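Local coordinates for extracellular endo-alpha-(1->5)-L-arabinanase 1 (Bacillus subtilis, PDB 1UV4), which cleaves internal alpha-1,5-L-arabinofuranosidic linkages in linear arabinan and branched sugar beet arabinan, using calcium as cofactor, at residues Thr29-Arg35 with Gln71-Pro76; Tyr88-Ser92 with Ile132-Leu136; Glu20-Tyr25 with Thr107-Ser111. All blocks are in the same frame, centred on the assembly; numbering follows the deposited sequence.

Interaction 1: Thr29-Arg35 with Gln71-Pro76; sequences TGLTEER and QNQWAP
Thr29 and Trp74 meet with the threonine's two branches doing different work. OG1 accepts the backbone N-H of Ala75 (Ala75 N to Thr29 OG1 2.9 Å) and is also hydrogen-bonded to Asp14. CG2, set anti to the backbone N (chi1 of -65° for OG1), lies obliquely against the indole, 3.8 Å from Trp74 CD1. One residue on, Gly30 N donates to Gln73 O at 3.0 Å.

At the other end Gln71 reaches the type I turn that runs from Leu31 to Glu34. Its extended chain delivers NE2 to Thr32 O at 3.1 Å, in the carbonyl plane and on a lone pair, while its CG rests 3.3 Å from Glu34 O. Arg35 crosses Gln71 at about a right angle, guanidinium and amide planes 89° apart, and a water joins Gln71 OE1 to Arg35 NE, the latter bond weak. Between the two ends, Asn72 CB packs 3.2 Å from Leu31 O.

The contact joins the loop after strand 23-29 to the entry into strand 74-81, in adjacent blades of the five-bladed beta-propeller of family 43, beside Asp14, the probable catalytic base.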
# COMPACT_ATOMS: atom_id res chain seq x y z
N THR A 29 2.12 -8.29 -3.61
CA THR A 29 1.95 -9.46 -2.77
C THR A 29 2.45 -10.69 -3.50
O THR A 29 2.18 -10.87 -4.68
CB THR A 29 0.49 -9.60 -2.41
OG1 THR A 29 0.13 -8.45 -1.61
CG2 THR A 29 0.15 -10.83 -1.62
N GLY A 30 3.18 -11.54 -2.79
CA GLY A 30 3.58 -12.80 -3.36
C GLY A 30 2.38 -13.64 -3.80
O GLY A 30 1.26 -13.56 -3.24
N LEU A 31 2.59 -14.45 -4.83
CA LEU A 31 1.63 -15.49 -5.17
C LEU A 31 1.34 -16.36 -3.98
O LEU A 31 2.25 -16.66 -3.19
CB LEU A 31 2.08 -16.32 -6.36
CG LEU A 31 2.44 -15.59 -7.65
CD1 LEU A 31 2.83 -16.57 -8.71
CD2 LEU A 31 1.28 -14.66 -8.14
N THR A 32 0.08 -16.73 -3.79
CA THR A 32 -0.31 -17.45 -2.58
C THR A 32 0.44 -18.77 -2.41
O THR A 32 0.80 -19.15 -1.28
CB THR A 32 -1.83 -17.73 -2.56
OG1 THR A 32 -2.52 -16.48 -2.42
CG2 THR A 32 -2.24 -18.54 -1.31
N GLU A 33 0.73 -19.43 -3.53
CA GLU A 33 1.41 -20.72 -3.55
C GLU A 33 2.95 -20.58 -3.51
O GLU A 33 3.66 -21.58 -3.67
CB GLU A 33 0.98 -21.52 -4.80
CG GLU A 33 1.73 -21.13 -6.06
CD GLU A 33 0.88 -21.04 -7.33
OE1 GLU A 33 0.08 -21.96 -7.60
OE2 GLU A 33 1.04 -20.03 -8.06
N GLU A 34 3.46 -19.37 -3.26
CA GLU A 34 4.90 -19.14 -3.18
C GLU A 34 5.28 -18.33 -1.97
O GLU A 34 4.44 -17.63 -1.32
CB GLU A 34 5.45 -18.45 -4.44
CG GLU A 34 5.29 -19.31 -5.69
CD GLU A 34 5.79 -18.69 -7.00
OE1 GLU A 34 6.30 -17.56 -7.03
OE2 GLU A 34 5.67 -19.40 -8.02
N ARG A 35 6.58 -18.35 -1.72
CA ARG A 35 7.17 -17.56 -0.66
C ARG A 35 7.51 -16.18 -1.12
O ARG A 35 7.92 -16.01 -2.26
CB ARG A 35 8.46 -18.23 -0.14
CG ARG A 35 8.21 -19.61 0.48
CD ARG A 35 9.48 -20.19 1.12
NE ARG A 35 9.31 -21.57 1.58
CZ ARG A 35 9.72 -22.66 0.91
NH1 ARG A 35 10.41 -22.57 -0.22
NH2 ARG A 35 9.48 -23.88 1.41
N GLN A 71 2.78 -18.21 3.66
CA GLN A 71 4.12 -18.27 3.06
C GLN A 71 4.39 -17.04 2.20
O GLN A 71 5.53 -16.64 2.09
CB GLN A 71 4.34 -19.52 2.27
CG GLN A 71 3.46 -19.68 1.06
CD GLN A 71 3.74 -20.98 0.33
OE1 GLN A 71 4.78 -21.63 0.57
NE2 GLN A 71 2.81 -21.41 -0.49
N ASN A 72 3.35 -16.43 1.62
CA ASN A 72 3.53 -15.24 0.82
C ASN A 72 3.48 -14.02 1.71
O ASN A 72 2.66 -13.92 2.64
CB ASN A 72 2.49 -15.15 -0.33
CG ASN A 72 1.02 -14.92 0.12
OD1 ASN A 72 0.24 -14.24 -0.58
ND2 ASN A 72 0.61 -15.57 1.22
N GLN A 73 4.36 -13.05 1.44
CA GLN A 73 4.28 -11.77 2.15
C GLN A 73 3.46 -10.76 1.32
O GLN A 73 3.23 -10.97 0.15
CB GLN A 73 5.65 -11.19 2.50
CG GLN A 73 6.28 -11.92 3.72
CD GLN A 73 6.56 -13.37 3.44
OE1 GLN A 73 7.36 -13.74 2.57
NE2 GLN A 73 5.89 -14.24 4.17
N TRP A 74 2.94 -9.72 1.99
CA TRP A 74 1.89 -8.91 1.37
C TRP A 74 2.20 -7.43 1.29
O TRP A 74 2.84 -6.85 2.16
CB TRP A 74 0.53 -8.99 2.13
CG TRP A 74 0.01 -10.32 2.52
CD1 TRP A 74 0.45 -11.56 2.13
CD2 TRP A 74 -1.02 -10.54 3.46
NE1 TRP A 74 -0.28 -12.54 2.76
CE2 TRP A 74 -1.18 -11.94 3.59
CE3 TRP A 74 -1.84 -9.70 4.22
CZ2 TRP A 74 -2.14 -12.51 4.42
CZ3 TRP A 74 -2.80 -10.31 5.05
CH2 TRP A 74 -2.92 -11.66 5.13
N ALA A 75 1.69 -6.82 0.23
CA ALA A 75 1.52 -5.37 0.17
C ALA A 75 2.81 -4.58 0.43
O ALA A 75 2.93 -3.80 1.34
CB ALA A 75 0.38 -4.96 1.09
N PRO A 76 3.80 -4.84 -0.42
CA PRO A 76 5.07 -4.13 -0.31
C PRO A 76 4.92 -2.64 -0.60
O PRO A 76 4.02 -2.20 -1.30
CB PRO A 76 5.93 -4.85 -1.33
CG PRO A 76 5.00 -5.22 -2.35
CD PRO A 76 3.75 -5.73 -1.59
O HOH W 1 6.71 -22.16 2.78

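Interaction 2: Tyr88-Ser92 with Ile132-Leu136; sequences YYSVS and IDPEL. With CA (calcium ion), chain D.
Ser90 turns its hydroxyl beside its own backbone N, with OG anti to the carbonyl carbon (chi1 -40°), and this rotation aims OG at the backbone of Asp133. Tyr88 uses a similar first torsion (chi1 -69°), which leaves its CB against the ring of Pro134 and sends its aromatic ring on toward Leu136.

The hydrogen bond across the contact runs from Asp133 N to Ser90 OG, 3.0 Å long and fairly straight at 162°. Ser90 OG is also hydrogen-bonded to Trp74 O, so one buried hydroxyl ties the carbonyl of Trp74 to the peptide of Asp133. Pro134 CD lies 3.4 Å from Ser90 OG, and the methyl CG2 of Ile132 packs 3.9 Å from Ser92 CB. Farther along, Tyr88 CB touches Pro134 CB at 3.6 Å, and Leu136 CD2 approaches the tyrosine ring at its edge, near the ring plane, 4.0 Å from Tyr88 CE1. The hydroxyl at the far end of Tyr88 is bonded to Met165 O.

The CB atoms of Asp133 and Glu135 point away from 88-92. Glu135, bent at its second torsion, places OE1 2.4 Å from the calcium ion, while OE2 is hydrogen-bonded to Leu189 N, Thr188 OG1 and a calcium-bound water, which should hold the carboxylate's rotation. Asp77 and Asp257 share this metal, together with several waters.

Asp133 is inferred to modulate the pKa of the probable proton donor, Glu185, which lies close to it. The contact is thus a buried seam between adjacent blades at the central active site of the family 43 five-bladed propeller, with catalytic and metal-binding residues in one of its segments.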
# COMPACT_ATOMS: atom_id res chain seq x y z
N TYR A 88 9.10 -1.74 2.88
CA TYR A 88 8.24 -2.16 3.97
C TYR A 88 7.34 -3.28 3.40
O TYR A 88 6.95 -3.24 2.22
CB TYR A 88 7.40 -1.02 4.52
CG TYR A 88 8.22 0.03 5.25
CD1 TYR A 88 8.84 1.07 4.57
CD2 TYR A 88 8.40 -0.02 6.61
CE1 TYR A 88 9.60 2.01 5.23
CE2 TYR A 88 9.14 0.95 7.27
CZ TYR A 88 9.77 1.93 6.58
OH TYR A 88 10.50 2.86 7.24
N TYR A 89 6.95 -4.25 4.20
CA TYR A 89 6.13 -5.36 3.71
C TYR A 89 5.37 -5.96 4.89
O TYR A 89 5.71 -5.70 6.05
CB TYR A 89 7.02 -6.41 2.99
CG TYR A 89 8.01 -6.99 3.94
CD1 TYR A 89 9.24 -6.38 4.15
CD2 TYR A 89 7.71 -8.11 4.68
CE1 TYR A 89 10.12 -6.88 5.07
CE2 TYR A 89 8.55 -8.61 5.58
CZ TYR A 89 9.78 -8.00 5.80
OH TYR A 89 10.67 -8.53 6.74
N SER A 90 4.42 -6.85 4.60
CA SER A 90 3.52 -7.38 5.62
C SER A 90 3.71 -8.89 5.76
O SER A 90 3.82 -9.62 4.75
CB SER A 90 2.03 -7.15 5.27
OG SER A 90 1.81 -5.89 4.71
N VAL A 91 3.75 -9.37 7.01
CA VAL A 91 3.77 -10.78 7.32
C VAL A 91 2.46 -11.08 8.07
O VAL A 91 2.21 -10.48 9.08
CB VAL A 91 4.96 -11.08 8.26
CG1 VAL A 91 4.97 -12.53 8.65
CG2 VAL A 91 6.27 -10.63 7.64
N SER A 92 1.64 -11.99 7.57
CA SER A 92 0.33 -12.18 8.20
C SER A 92 -0.25 -13.50 7.75
O SER A 92 0.41 -14.32 7.12
CB SER A 92 -0.54 -10.99 7.79
OG SER A 92 -1.80 -10.98 8.45
N ILE A 132 -0.65 -4.42 8.70
CA ILE A 132 -0.36 -4.72 7.32
C ILE A 132 -0.54 -3.46 6.46
O ILE A 132 -1.04 -2.43 6.88
CB ILE A 132 -1.23 -5.90 6.78
CG1 ILE A 132 -2.68 -5.49 6.59
CG2 ILE A 132 -1.12 -7.11 7.68
CD1 ILE A 132 -3.52 -6.49 5.87
N ASP A 133 -0.14 -3.60 5.21
CA ASP A 133 -0.35 -2.59 4.18
C ASP A 133 0.42 -1.28 4.45
O ASP A 133 -0.17 -0.19 4.46
CB ASP A 133 -1.81 -2.26 3.91
CG ASP A 133 -2.60 -3.43 3.43
OD1 ASP A 133 -2.08 -4.53 3.11
OD2 ASP A 133 -3.85 -3.31 3.35
N PRO A 134 1.74 -1.38 4.65
CA PRO A 134 2.54 -0.16 4.95
C PRO A 134 2.63 0.83 3.82
O PRO A 134 2.62 0.45 2.66
CB PRO A 134 3.93 -0.72 5.21
CG PRO A 134 3.96 -2.06 4.48
CD PRO A 134 2.59 -2.59 4.58
N GLU A 135 2.81 2.08 4.19
CA GLU A 135 3.03 3.17 3.27
C GLU A 135 4.02 4.14 3.89
O GLU A 135 3.72 4.76 4.89
CB GLU A 135 1.69 3.88 3.01
CG GLU A 135 1.75 5.29 2.47
CD GLU A 135 2.22 5.40 1.04
OE1 GLU A 135 2.82 4.44 0.51
OE2 GLU A 135 2.00 6.48 0.40
N LEU A 136 5.16 4.32 3.25
CA LEU A 136 6.15 5.32 3.65
C LEU A 136 5.76 6.63 2.96
O LEU A 136 5.52 6.69 1.74
CB LEU A 136 7.55 4.87 3.21
CG LEU A 136 8.67 5.87 3.51
CD1 LEU A 136 8.86 6.15 5.01
CD2 LEU A 136 9.99 5.33 2.95
CA CA D . 3.95 4.08 -1.61
O HOH W 2 3.36 6.33 -1.89
O HOH W 3 5.78 4.90 -0.22
O HOH W 4 5.11 5.40 -3.71
O HOH W 5 5.78 3.49 -2.91

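Interaction 3: Glu20-Tyr25 with Thr107-Ser111; sequences EGSSWY and TSISS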
# COMPACT_ATOMS: atom_id res chain seq x y z
N GLU A 20 14.29 2.43 -11.64
CA GLU A 20 15.73 2.30 -11.38
C GLU A 20 16.46 2.18 -12.71
O GLU A 20 16.25 1.21 -13.45
CB GLU A 20 16.06 1.13 -10.51
CG GLU A 20 17.55 0.94 -10.28
CD GLU A 20 17.79 -0.32 -9.49
OE1 GLU A 20 17.86 -1.40 -10.09
OE2 GLU A 20 17.81 -0.23 -8.26
N GLY A 21 17.20 3.21 -13.08
CA GLY A 21 17.89 3.20 -14.34
C GLY A 21 16.90 3.19 -15.50
O GLY A 21 15.95 3.97 -15.49
N SER A 22 17.10 2.32 -16.49
CA SER A 22 16.24 2.28 -17.68
C SER A 22 15.01 1.38 -17.49
O SER A 22 14.26 1.19 -18.45
CB SER A 22 17.03 1.81 -18.91
OG SER A 22 17.47 0.47 -18.71
N SER A 23 14.77 0.87 -16.28
CA SER A 23 13.65 -0.03 -16.00
C SER A 23 12.72 0.48 -14.92
O SER A 23 13.15 1.20 -14.01
CB SER A 23 14.10 -1.42 -15.58
OG SER A 23 14.89 -1.99 -16.59
N TRP A 24 11.47 0.04 -14.98
CA TRP A 24 10.52 0.15 -13.90
C TRP A 24 10.46 -1.19 -13.15
O TRP A 24 10.56 -2.25 -13.78
CB TRP A 24 9.14 0.46 -14.44
CG TRP A 24 9.00 1.83 -15.03
CD1 TRP A 24 9.10 2.19 -16.32
CD2 TRP A 24 8.68 3.00 -14.30
NE1 TRP A 24 8.88 3.54 -16.44
CE2 TRP A 24 8.62 4.06 -15.20
CE3 TRP A 24 8.48 3.27 -12.94
CZ2 TRP A 24 8.33 5.38 -14.79
CZ3 TRP A 24 8.20 4.55 -12.54
CH2 TRP A 24 8.14 5.59 -13.46
N TYR A 25 10.27 -1.15 -11.82
CA TYR A 25 10.03 -2.34 -11.01
C TYR A 25 8.72 -2.14 -10.33
O TYR A 25 8.48 -1.07 -9.72
CB TYR A 25 11.15 -2.57 -9.99
CG TYR A 25 12.45 -2.92 -10.65
CD1 TYR A 25 13.31 -1.93 -11.10
CD2 TYR A 25 12.80 -4.26 -10.87
CE1 TYR A 25 14.49 -2.23 -11.76
CE2 TYR A 25 14.02 -4.56 -11.51
CZ TYR A 25 14.84 -3.53 -11.93
OH TYR A 25 16.05 -3.72 -12.62
N THR A 107 20.73 -1.06 -1.93
CA THR A 107 21.17 -0.00 -2.82
C THR A 107 20.88 -0.34 -4.26
O THR A 107 21.22 0.46 -5.12
CB THR A 107 22.67 0.31 -2.65
OG1 THR A 107 23.44 -0.89 -2.71
CG2 THR A 107 22.95 0.89 -1.28
N SER A 108 20.27 -1.48 -4.54
CA SER A 108 19.95 -1.85 -5.93
C SER A 108 18.86 -2.91 -6.04
O SER A 108 19.03 -4.07 -5.62
CB SER A 108 21.20 -2.35 -6.66
OG SER A 108 20.87 -2.90 -7.94
N ILE A 109 17.74 -2.54 -6.66
CA ILE A 109 16.65 -3.50 -6.89
C ILE A 109 17.03 -4.55 -7.94
O ILE A 109 16.65 -5.71 -7.80
CB ILE A 109 15.37 -2.78 -7.34
CG1 ILE A 109 15.00 -1.71 -6.32
CG2 ILE A 109 14.25 -3.78 -7.52
CD1 ILE A 109 14.03 -0.65 -6.90
N SER A 110 17.74 -4.14 -8.98
CA SER A 110 18.13 -5.05 -10.06
C SER A 110 19.08 -6.14 -9.56
O SER A 110 19.06 -7.26 -10.07
CB SER A 110 18.72 -4.30 -11.28
OG SER A 110 20.08 -3.93 -11.12
N SER A 111 19.88 -5.82 -8.53
CA SER A 111 20.86 -6.77 -7.98
C SER A 111 20.13 -7.82 -7.12
O SER A 111 20.56 -8.98 -7.05
CB SER A 111 21.98 -6.05 -7.20
OG SER A 111 21.62 -5.82 -5.83
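Glu20 grips two successive backbone amides of the loop 107-111 with the two oxygens of one carboxylate. Ile109 N donates to Glu20 OE2 at 2.8 Å and Ser110 N to Glu20 OE1 at 3.0 Å, each bond landing on the syn lone pair, so the carboxylate bridges two successive N-H groups. The glutamate can reach that far because its chain is extended, with CG anti to the backbone N (chi1 177°). OE2 has a further, weak bond from outside, with Tyr85 OH.

The tight part of the contact lies beside this pair of bonds. Ile109 CG2 sits over one face of the Tyr25 ring, 3.9 Å from its centroid and 21° off the normal, a CH-pi contact displaced somewhat toward the rim. The side chains of Tyr25 and Ile109 run antiparallel alongside one another, and the phenol end continues onto Ser110, where Tyr25 OH comes to 3.0 Å from Ser110 CB. Ile18 of strand 16-20 also packs on Ile109.

Toward solvent the arrangement is slighter. Ser110 and Ser111 are exposed, and serine bonds within the loop shape it: Ser108 OG accepts Ser111 N at 3.1 Å in an ST motif, and Ser111 OG donates to Ser108 O. The exposed tip of the type II' turn from Glu20 to Ser23 does not contact 107-111.

Chemically, a carboxylate takes up two N-H groups at the start of a stretch with helical backbone angles, much as an anion does at a helix N-terminus; those N-H dipoles would probably stabilise its negative charge.

Interactions 1 and 2 adjoin, their centres about 12 Å apart, whereas the centre of interaction 3 lies about 21 Å from each of theirs. The hairpin of strands 74-81 and 84-91 joins the first two: Trp74 O and Ser90 N probably form a hydrogen bond at 2.9 Å, and Ala75 packs on Asp133. Along the chain, interaction 1 closes before interaction 2 opens; the segments of 2 and 3 alternate, and both segments of 1 fall between those of 3. Interactions 1 and 3 both join the sheet running from strand 16-20 to strand 49-54 to the sheet running from strand 74-81 to strand 115-123, one near the probable substrate site, the other with its centre about 20 Å from that of the chain; interaction 2 carries the latter sheet on to the next. Successive propeller blades are thus fastened both beside the catalytic centre and at the periphery.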